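Local coordinates for berberine bridge enzyme-like 28 (PDB 5D79), which binds FAD as a secreted plant oxidoreductase of the berberine bridge enzyme-like group and takes part in adaptation to salt stress, at residues A[95-99]-A[100-104]; A[114-118]-A[119-123]; A[508-511]-A[512-516]. One frame throughout, in Å; residues are numbered along the deposited sequence.

Contact 1. Residues A[95-99]-A[100-104]; sequences RCAQL and HGIHV
Leu99 lays its branched end along the imidazole of His100, the two side chains running side by side and pointing the same way. Leu99 CG stands over one face of the ring, offset toward the rim, and Leu99 CD2 comes within 3.4 Å of His100 NE2. His100 CG is anti to its own carbonyl carbon (chi1 -61°), which folds the ring back along the helix. Its CD2 edge therefore meets Cys96 O near the ring plane, at 3.1 Å, while Leu99 O lies over a face.

The backbone here ends the helix with part of a Schellman motif. Ile102 N gives the 6→1 hydrogen bond to Ala97 O, at 2.8 Å, and Gly101 takes the left-handed conformation (phi 75°), which favours glycine. The 5→2 pair, Gly101 N to Gln98 O, is long at 3.7 Å. His100 N also bonds to Ala97 O, at 3.1 Å, from the opposite face of the carbonyl plane and well above it, so one oxygen is gripped by two amides; a weak bond from His100 N to Cys96 O adds to this. The motif's usual apolar contact is present too, Ala97 CB lying 4.2 Å from Ile102 CB. Ala97 CB also reaches Val104 CG1, at 4.0 Å, and an alanine methyl is small enough to let the chain turn back so closely past the helix.

Helix 87-100 is the connection of a beta-alpha-beta crossover from strand 80-82 to strand 103-107, with strand 125-129 lying between these two parallel strands. His103 joins that central strand by backbone bonding to Ala126, and Val104 rests on Ile128. Cys96 forms a disulfide with Cys34 of helix 29-36, whose Phe31 touches both Cys96 and Ile102.

Contact 2. Residues A[114-118]-A[119-123]; sequences EGLSY and IAYNK. With FAD (flavin-adenine dinucleotide), chain E.
Ile119 meets the preceding turn through backbone and side chain. Its N makes a weak, bent hydrogen bond to Gly115 O, 2.9 Å, which also receives Tyr118 N. Ile119 CG1 packs against that same Gly115 O and, 3.7 Å away, Tyr118 CD2. Gly115 has positive phi, and a side chain there would press on Ile119 CD1, so glycine suits the place. Tyr118 CG lies between its backbone N and carbonyl carbon (chi1 54°), folding the ring over the turn with Gly115 O 3.6 Å above its centre. An alanine in place of Tyr118 would probably leave Ile119 CG1 without its aromatic neighbour and bare the Gly115 carbonyl on that side.

Ile119 O receives a CA-H...O contact from Leu116. Past Ala120, the Tyr121 ring has Ile119 CG2 3.6 Å above one face, offset toward the rim, and its CE2 comes 4.1 Å from Leu116 CD2, the side chains crossing at about a right angle.

This turn also presents Ser117, whose OG donates a short hydrogen bond, 2.5 Å, to the FAD phosphate oxygen O1A. The stretch belongs to the loop joining strands 103-107 and 125-129; Arg105 of the former donates to Leu116 O and touches Ala120.

Contact 3. Residues A[508-511]-A[512-516]; sequences VRVK and TRVDP
Lys511 CG stands anti to its backbone N (chi1 168°) and the chain bends at chi2, carrying the amine toward Asp515, whose CG is likewise anti to its backbone N (chi1 -173°). The two side chains run side by side and form an i to i+4 salt bridge at the C-terminal end of helix 504-514. Lys511 NZ to Asp515 OD2 is very short, 2.5 Å. The amine also meets Asp518 OD1 and the carbonyl oxygens of Phe520 and Ser235, while the Asp515 carboxylate takes the amides of Phe519 and Phe520; a long basic chain and a short acid tie the following loop to the helix end, each probably favouring the charged form of the other.

On another flank, Val510 CG1 packs 3.9 Å from Val514 CG1, and the pair meets helix 222-227, touching Ala227 and Tyr224 respectively. In the backbone, Val514 N bonds almost straight to Val510 O, at 3.0 Å.

Thr512 suits its place because its hydroxyl folds back on the preceding turn. Val508 O takes both Thr512 N, at 2.9 Å, and Thr512 OG1, at 2.7 Å, from opposite faces of its carbonyl plane, and OG1 is bonded to Val529 N as well.

In the fold
Contact 2 is the buried one, close to the cofactor, whereas contacts 1 and 3 are partly buried and lie at the C-terminal ends of separate helices. Contacts 1 and 2 meet at strand 103-107, which starts in the first and on which the loop of the second packs, His103 against Ala120 and Lys123. Contact 3 touches neither, but the loop after its helix does, with Phe519 against Ala97 and Glu523 accepting from Tyr121 N. Their chemistry differs: backbone bonding round a glycine, with aliphatic packing and a leucine laid on a histidine ring, at contact 1; aromatic and aliphatic packing plus a phosphate bond at contact 2; a charged pair, a valine pair and a backbone-bound hydroxyl at contact 3.

Contact 1. Residues A[95-99]-A[100-104]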
loop_
_atom_site.group_PDB
_atom_site.type_symbol
_atom_site.label_atom_id
_atom_site.label_comp_id
_atom_site.label_asym_id
_atom_site.label_seq_id
_atom_site.Cartn_x
_atom_site.Cartn_y
_atom_site.Cartn_z
ATOM N N ARG A 95 -0.027 -27.117 3.116
ATOM C CA ARG A 95 -0.462 -28.510 3.001
ATOM C C ARG A 95 -1.237 -29.015 4.225
ATOM O O ARG A 95 -2.309 -29.606 4.080
ATOM C CB ARG A 95 0.739 -29.411 2.735
ATOM C CG ARG A 95 1.402 -29.103 1.408
ATOM C CD ARG A 95 2.206 -30.275 0.879
ATOM N NE ARG A 95 3.110 -29.875 -0.198
ATOM C CZ ARG A 95 4.410 -29.639 -0.033
ATOM N NH1 ARG A 95 4.965 -29.770 1.168
ATOM N NH2 ARG A 95 5.158 -29.278 -1.069
ATOM N N CYS A 96 -0.709 -28.773 5.422
ATOM C CA CYS A 96 -1.378 -29.202 6.654
ATOM C C CYS A 96 -2.699 -28.489 6.907
ATOM O O CYS A 96 -3.644 -29.103 7.398
ATOM C CB CYS A 96 -0.472 -28.988 7.866
ATOM S SG CYS A 96 0.932 -30.103 7.978
ATOM N N ALA A 97 -2.750 -27.191 6.607
ATOM C CA ALA A 97 -3.960 -26.395 6.805
ATOM C C ALA A 97 -5.117 -27.008 6.027
ATOM O O ALA A 97 -6.182 -27.310 6.577
ATOM C CB ALA A 97 -3.731 -24.939 6.373
ATOM N N GLN A 98 -4.880 -27.203 4.738
ATOM C CA GLN A 98 -5.872 -27.777 3.855
ATOM C C GLN A 98 -6.280 -29.180 4.293
ATOM O O GLN A 98 -7.438 -29.564 4.140
ATOM C CB GLN A 98 -5.337 -27.793 2.427
ATOM C CG GLN A 98 -4.981 -26.413 1.937
ATOM C CD GLN A 98 -4.724 -26.361 0.452
ATOM O OE1 GLN A 98 -5.635 -26.541 -0.357
ATOM N NE2 GLN A 98 -3.476 -26.108 0.079
ATOM N N LEU A 99 -5.336 -29.931 4.849
ATOM C CA LEU A 99 -5.601 -31.303 5.278
ATOM C C LEU A 99 -6.497 -31.348 6.518
ATOM O O LEU A 99 -7.235 -32.301 6.722
ATOM C CB LEU A 99 -4.286 -32.038 5.559
ATOM C CG LEU A 99 -4.358 -33.550 5.770
ATOM C CD1 LEU A 99 -4.442 -34.281 4.430
ATOM C CD2 LEU A 99 -3.174 -34.036 6.586
ATOM N N HIS A 100 -6.447 -30.306 7.338
ATOM C CA HIS A 100 -7.190 -30.326 8.589
ATOM C C HIS A 100 -8.238 -29.217 8.669
ATOM O O HIS A 100 -8.843 -28.996 9.718
ATOM C CB HIS A 100 -6.219 -30.238 9.768
ATOM C CG HIS A 100 -5.248 -31.374 9.827
ATOM N ND1 HIS A 100 -5.577 -32.609 10.345
ATOM C CD2 HIS A 100 -3.958 -31.467 9.424
ATOM C CE1 HIS A 100 -4.532 -33.414 10.261
ATOM N NE2 HIS A 100 -3.535 -32.745 9.710
ATOM N N GLY A 101 -8.459 -28.535 7.553
ATOM C CA GLY A 101 -9.512 -27.540 7.473
ATOM C C GLY A 101 -9.180 -26.252 8.196
ATOM O O GLY A 101 -10.064 -25.560 8.700
ATOM N N ILE A 102 -7.900 -25.918 8.248
ATOM C CA ILE A 102 -7.496 -24.707 8.931
ATOM C C ILE A 102 -7.309 -23.542 7.964
ATOM O O ILE A 102 -6.622 -23.644 6.943
ATOM C CB ILE A 102 -6.220 -24.923 9.728
ATOM C CG1 ILE A 102 -6.533 -25.762 10.964
ATOM C CG2 ILE A 102 -5.643 -23.597 10.165
ATOM C CD1 ILE A 102 -7.472 -25.071 11.928
ATOM N N HIS A 103 -7.956 -22.438 8.308
ATOM C CA HIS A 103 -7.900 -21.206 7.547
ATOM C C HIS A 103 -6.655 -20.423 7.955
ATOM O O HIS A 103 -6.315 -20.404 9.130
ATOM C CB HIS A 103 -9.176 -20.413 7.809
ATOM C CG HIS A 103 -9.245 -19.110 7.091
ATOM N ND1 HIS A 103 -8.937 -18.981 5.756
ATOM C CD2 HIS A 103 -9.603 -17.878 7.519
ATOM C CE1 HIS A 103 -9.090 -17.720 5.394
ATOM N NE2 HIS A 103 -9.495 -17.029 6.446
ATOM N N VAL A 104 -5.958 -19.802 7.007
ATOM C CA VAL A 104 -4.785 -19.000 7.366
ATOM C C VAL A 104 -4.850 -17.582 6.833
ATOM O O VAL A 104 -5.621 -17.283 5.927
ATOM C CB VAL A 104 -3.470 -19.622 6.856
ATOM C CG1 VAL A 104 -3.357 -21.068 7.304
ATOM C CG2 VAL A 104 -3.374 -19.510 5.347
#

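Contact 2. Residues A[114-118]-A[119-123]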
loop_
_atom_site.group_PDB
_atom_site.type_symbol
_atom_site.label_atom_id
_atom_site.label_comp_id
_atom_site.label_asym_id
_atom_site.label_seq_id
_atom_site.Cartn_x
_atom_site.Cartn_y
_atom_site.Cartn_z
ATOM N N GLU A 114 -7.341 -2.705 7.037
ATOM C CA GLU A 114 -8.403 -3.313 7.838
ATOM C C GLU A 114 -7.888 -4.479 8.685
ATOM O O GLU A 114 -8.677 -5.246 9.243
ATOM C CB GLU A 114 -9.552 -3.795 6.932
ATOM C CG GLU A 114 -10.285 -2.690 6.151
ATOM C CD GLU A 114 -11.368 -1.964 6.967
ATOM O OE1 GLU A 114 -11.410 -2.114 8.213
ATOM O OE2 GLU A 114 -12.184 -1.242 6.348
ATOM N N GLY A 115 -6.571 -4.628 8.761
ATOM C CA GLY A 115 -5.974 -5.683 9.566
ATOM C C GLY A 115 -6.220 -7.113 9.110
ATOM O O GLY A 115 -6.138 -8.033 9.919
ATOM N N LEU A 116 -6.485 -7.314 7.820
ATOM C CA LEU A 116 -6.913 -8.624 7.313
ATOM C C LEU A 116 -5.788 -9.632 7.151
ATOM O O LEU A 116 -6.034 -10.762 6.726
ATOM C CB LEU A 116 -7.624 -8.475 5.971
ATOM C CG LEU A 116 -8.965 -7.758 5.988
ATOM C CD1 LEU A 116 -9.663 -7.960 4.663
ATOM C CD2 LEU A 116 -9.820 -8.244 7.150
ATOM N N SER A 117 -4.562 -9.223 7.481
ATOM C CA SER A 117 -3.402 -10.118 7.459
ATOM C C SER A 117 -3.210 -10.851 8.795
ATOM O O SER A 117 -2.500 -11.861 8.878
ATOM C CB SER A 117 -2.138 -9.330 7.110
ATOM O OG SER A 117 -2.000 -8.200 7.950
ATOM N N TYR A 118 -3.846 -10.330 9.837
ATOM C CA TYR A 118 -3.777 -10.951 11.155
ATOM C C TYR A 118 -5.159 -11.030 11.790
ATOM O O TYR A 118 -5.284 -11.382 12.953
ATOM C CB TYR A 118 -2.809 -10.189 12.070
ATOM C CG TYR A 118 -3.110 -8.716 12.173
ATOM C CD1 TYR A 118 -2.608 -7.824 11.238
ATOM C CD2 TYR A 118 -3.902 -8.216 13.201
ATOM C CE1 TYR A 118 -2.886 -6.472 11.317
ATOM C CE2 TYR A 118 -4.193 -6.864 13.290
ATOM C CZ TYR A 118 -3.676 -5.995 12.344
ATOM O OH TYR A 118 -3.950 -4.646 12.416
ATOM N N ILE A 119 -6.194 -10.704 11.021
ATOM C CA ILE A 119 -7.576 -10.904 11.454
ATOM C C ILE A 119 -8.400 -11.637 10.408
ATOM O O ILE A 119 -8.425 -11.243 9.246
ATOM C CB ILE A 119 -8.316 -9.582 11.734
ATOM C CG1 ILE A 119 -7.500 -8.654 12.630
ATOM C CG2 ILE A 119 -9.705 -9.862 12.328
ATOM C CD1 ILE A 119 -8.152 -7.303 12.813
ATOM N N ALA A 120 -9.078 -12.695 10.836
ATOM C CA ALA A 120 -10.136 -13.313 10.048
ATOM C C ALA A 120 -11.421 -13.234 10.856
ATOM O O ALA A 120 -11.403 -13.425 12.077
ATOM C CB ALA A 120 -9.798 -14.760 9.701
ATOM N N TYR A 121 -12.534 -12.943 10.195
ATOM C CA TYR A 121 -13.795 -12.808 10.915
ATOM C C TYR A 121 -14.692 -14.042 10.782
ATOM O O TYR A 121 -14.752 -14.662 9.727
ATOM C CB TYR A 121 -14.533 -11.555 10.440
ATOM C CG TYR A 121 -13.843 -10.267 10.840
ATOM C CD1 TYR A 121 -13.911 -9.800 12.143
ATOM C CD2 TYR A 121 -13.122 -9.520 9.916
ATOM C CE1 TYR A 121 -13.286 -8.630 12.518
ATOM C CE2 TYR A 121 -12.492 -8.345 10.280
ATOM C CZ TYR A 121 -12.579 -7.902 11.585
ATOM O OH TYR A 121 -11.956 -6.734 11.973
ATOM N N ASN A 122 -15.353 -14.402 11.881
ATOM C CA ASN A 122 -16.374 -15.459 11.914
ATOM C C ASN A 122 -15.893 -16.886 11.620
ATOM O O ASN A 122 -16.713 -17.789 11.433
ATOM C CB ASN A 122 -17.516 -15.114 10.950
ATOM C CG ASN A 122 -18.589 -14.256 11.598
ATOM O OD1 ASN A 122 -18.565 -13.026 11.505
ATOM N ND2 ASN A 122 -19.538 -14.905 12.267
ATOM N N LYS A 123 -14.578 -17.095 11.588
ATOM C CA LYS A 123 -14.015 -18.442 11.469
ATOM C C LYS A 123 -12.570 -18.475 11.969
ATOM O O LYS A 123 -11.754 -17.638 11.590
ATOM C CB LYS A 123 -14.099 -18.954 10.022
ATOM C CG LYS A 123 -13.458 -18.061 8.949
ATOM C CD LYS A 123 -13.696 -18.640 7.555
ATOM C CE LYS A 123 -12.979 -17.862 6.458
ATOM N NZ LYS A 123 -13.105 -18.518 5.109
HETATM P PA FAD E . 0.200 -6.793 5.437
HETATM O O1A FAD E . -0.917 -6.523 6.413
HETATM O O2A FAD E . 1.271 -7.695 6.004
HETATM O O5B FAD E . -0.414 -7.382 4.063
HETATM C C5B FAD E . -1.548 -6.785 3.448
HETATM C C4B FAD E . -2.304 -7.758 2.531
HETATM O O4B FAD E . -1.378 -8.420 1.688
HETATM C C3B FAD E . -3.035 -8.822 3.336
HETATM O O3B FAD E . -4.263 -9.167 2.729
HETATM C C2B FAD E . -2.065 -9.990 3.314
HETATM O O2B FAD E . -2.718 -11.241 3.439
HETATM C C1B FAD E . -1.339 -9.806 1.985
HETATM N N9A FAD E . 0.055 -10.300 1.973
HETATM C C8A FAD E . 1.146 -9.830 2.669
HETATM N N7A FAD E . 2.227 -10.579 2.331
HETATM C C5A FAD E . 1.846 -11.518 1.432
HETATM C C6A FAD E . 2.524 -12.535 0.760
HETATM N N6A FAD E . 3.851 -12.583 0.759
HETATM N N1A FAD E . 1.839 -13.349 -0.120
HETATM C C2A FAD E . 0.493 -13.152 -0.340
HETATM N N3A FAD E . -0.174 -12.146 0.332
HETATM C C4A FAD E . 0.486 -11.344 1.200
HETATM N N1 FAD E . 0.479 2.183 -0.125
HETATM C C2 FAD E . 0.872 2.899 -1.243
HETATM O O2 FAD E . 0.993 2.336 -2.338
HETATM N N3 FAD E . 1.150 4.255 -1.120
HETATM C C4 FAD E . 1.037 4.905 0.098
HETATM O O4 FAD E . 1.401 6.078 0.192
HETATM C C4X FAD E . 0.662 4.174 1.226
HETATM N N5 FAD E . 0.667 4.753 2.486
HETATM C C5X FAD E . 0.595 3.944 3.610
HETATM C C6 FAD E . 0.845 4.450 4.883
HETATM C C7 FAD E . 0.762 3.624 6.007
HETATM C C7M FAD E . 1.021 4.183 7.373
HETATM C C8 FAD E . 0.471 2.266 5.855
HETATM C C8M FAD E . 0.350 1.361 7.046
HETATM C C9 FAD E . 0.219 1.761 4.585
HETATM C C9A FAD E . 0.229 2.603 3.469
HETATM N N10 FAD E . -0.056 2.112 2.204
HETATM C C10 FAD E . 0.415 2.801 1.104
HETATM C "C1'" FAD E . -0.790 0.818 2.038
HETATM C "C2'" FAD E . 0.121 -0.392 1.953
HETATM O "O2'" FAD E . 0.869 -0.323 0.758
HETATM C "C3'" FAD E . -0.760 -1.635 1.988
HETATM O "O3'" FAD E . -1.380 -1.704 3.254
HETATM C "C4'" FAD E . 0.035 -2.905 1.808
HETATM O "O4'" FAD E . -0.801 -3.924 1.327
HETATM C "C5'" FAD E . 0.552 -3.366 3.153
HETATM O "O5'" FAD E . 1.558 -4.330 2.944
HETATM P P FAD E . 2.188 -5.032 4.240
HETATM O O1P FAD E . 3.017 -6.219 3.828
HETATM O O2P FAD E . 3.003 -4.049 5.043
HETATM O O3P FAD E . 0.826 -5.362 5.041
#

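Contact 3. Residues A[508-511]-A[512-516]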
loop_
_atom_site.group_PDB
_atom_site.type_symbol
_atom_site.label_atom_id
_atom_site.label_comp_id
_atom_site.label_asym_id
_atom_site.label_seq_id
_atom_site.Cartn_x
_atom_site.Cartn_y
_atom_site.Cartn_z
ATOM N N VAL A 508 -10.514 -13.301 -11.784
ATOM C CA VAL A 508 -11.417 -14.399 -11.422
ATOM C C VAL A 508 -11.102 -15.663 -12.220
ATOM O O VAL A 508 -11.131 -16.771 -11.677
ATOM C CB VAL A 508 -12.901 -13.995 -11.632
ATOM C CG1 VAL A 508 -13.784 -15.210 -11.856
ATOM C CG2 VAL A 508 -13.403 -13.195 -10.441
ATOM N N ARG A 509 -10.781 -15.497 -13.499
ATOM C CA ARG A 509 -10.359 -16.631 -14.313
ATOM C C ARG A 509 -9.051 -17.206 -13.761
ATOM O O ARG A 509 -8.941 -18.415 -13.523
ATOM C CB ARG A 509 -10.194 -16.230 -15.783
ATOM C CG ARG A 509 -11.463 -15.691 -16.453
ATOM C CD ARG A 509 -12.687 -16.568 -16.213
ATOM N NE ARG A 509 -13.782 -16.254 -17.139
ATOM C CZ ARG A 509 -14.758 -15.386 -16.892
ATOM N NH1 ARG A 509 -14.793 -14.727 -15.738
ATOM N NH2 ARG A 509 -15.701 -15.174 -17.799
ATOM N N VAL A 510 -8.069 -16.337 -13.539
ATOM C CA VAL A 510 -6.789 -16.780 -12.991
ATOM C C VAL A 510 -7.018 -17.440 -11.629
ATOM O O VAL A 510 -6.506 -18.529 -11.367
ATOM C CB VAL A 510 -5.774 -15.614 -12.867
ATOM C CG1 VAL A 510 -4.490 -16.099 -12.224
ATOM C CG2 VAL A 510 -5.477 -15.012 -14.231
ATOM N N LYS A 511 -7.830 -16.798 -10.790
ATOM C CA LYS A 511 -8.183 -17.343 -9.477
ATOM C C LYS A 511 -8.769 -18.754 -9.573
ATOM O O LYS A 511 -8.455 -19.628 -8.764
ATOM C CB LYS A 511 -9.176 -16.413 -8.773
ATOM C CG LYS A 511 -9.842 -16.989 -7.536
ATOM C CD LYS A 511 -8.880 -17.192 -6.378
ATOM C CE LYS A 511 -9.660 -17.561 -5.117
ATOM N NZ LYS A 511 -8.828 -17.943 -3.942
ATOM N N THR A 512 -9.605 -18.982 -10.575
ATOM C CA THR A 512 -10.265 -20.269 -10.712
ATOM C C THR A 512 -9.287 -21.364 -11.133
ATOM O O THR A 512 -9.412 -22.509 -10.704
ATOM C CB THR A 512 -11.439 -20.179 -11.698
ATOM O OG1 THR A 512 -12.350 -19.177 -11.227
ATOM C CG2 THR A 512 -12.185 -21.518 -11.802
ATOM N N ARG A 513 -8.287 -21.021 -11.932
ATOM C CA ARG A 513 -7.306 -22.029 -12.334
ATOM C C ARG A 513 -6.338 -22.343 -11.205
ATOM O O ARG A 513 -6.156 -23.503 -10.848
ATOM C CB ARG A 513 -6.518 -21.580 -13.572
ATOM C CG ARG A 513 -5.558 -22.636 -14.107
ATOM C CD ARG A 513 -4.772 -22.133 -15.309
ATOM N NE ARG A 513 -3.830 -21.067 -14.965
ATOM C CZ ARG A 513 -2.548 -21.270 -14.671
ATOM N NH1 ARG A 513 -2.052 -22.511 -14.679
ATOM N NH2 ARG A 513 -1.760 -20.234 -14.365
ATOM N N VAL A 514 -5.736 -21.303 -10.635
ATOM C CA VAL A 514 -4.612 -21.467 -9.712
ATOM C C VAL A 514 -5.051 -21.876 -8.298
ATOM O O VAL A 514 -4.273 -22.482 -7.553
ATOM C CB VAL A 514 -3.738 -20.155 -9.641
ATOM C CG1 VAL A 514 -3.454 -19.629 -11.031
ATOM C CG2 VAL A 514 -4.383 -19.064 -8.783
ATOM N N ASP A 515 -6.296 -21.558 -7.944
ATOM C CA ASP A 515 -6.827 -21.817 -6.607
ATOM C C ASP A 515 -8.285 -22.264 -6.675
ATOM O O ASP A 515 -9.172 -21.544 -6.224
ATOM C CB ASP A 515 -6.691 -20.557 -5.735
ATOM C CG ASP A 515 -7.067 -20.797 -4.282
ATOM O OD1 ASP A 515 -7.183 -21.975 -3.869
ATOM O OD2 ASP A 515 -7.237 -19.805 -3.545
ATOM N N PRO A 516 -8.538 -23.462 -7.241
ATOM C CA PRO A 516 -9.901 -23.976 -7.463
ATOM C C PRO A 516 -10.622 -24.463 -6.193
ATOM O O PRO A 516 -11.840 -24.669 -6.200
ATOM C CB PRO A 516 -9.671 -25.139 -8.430
ATOM C CG PRO A 516 -8.310 -25.614 -8.110
ATOM C CD PRO A 516 -7.513 -24.401 -7.736
#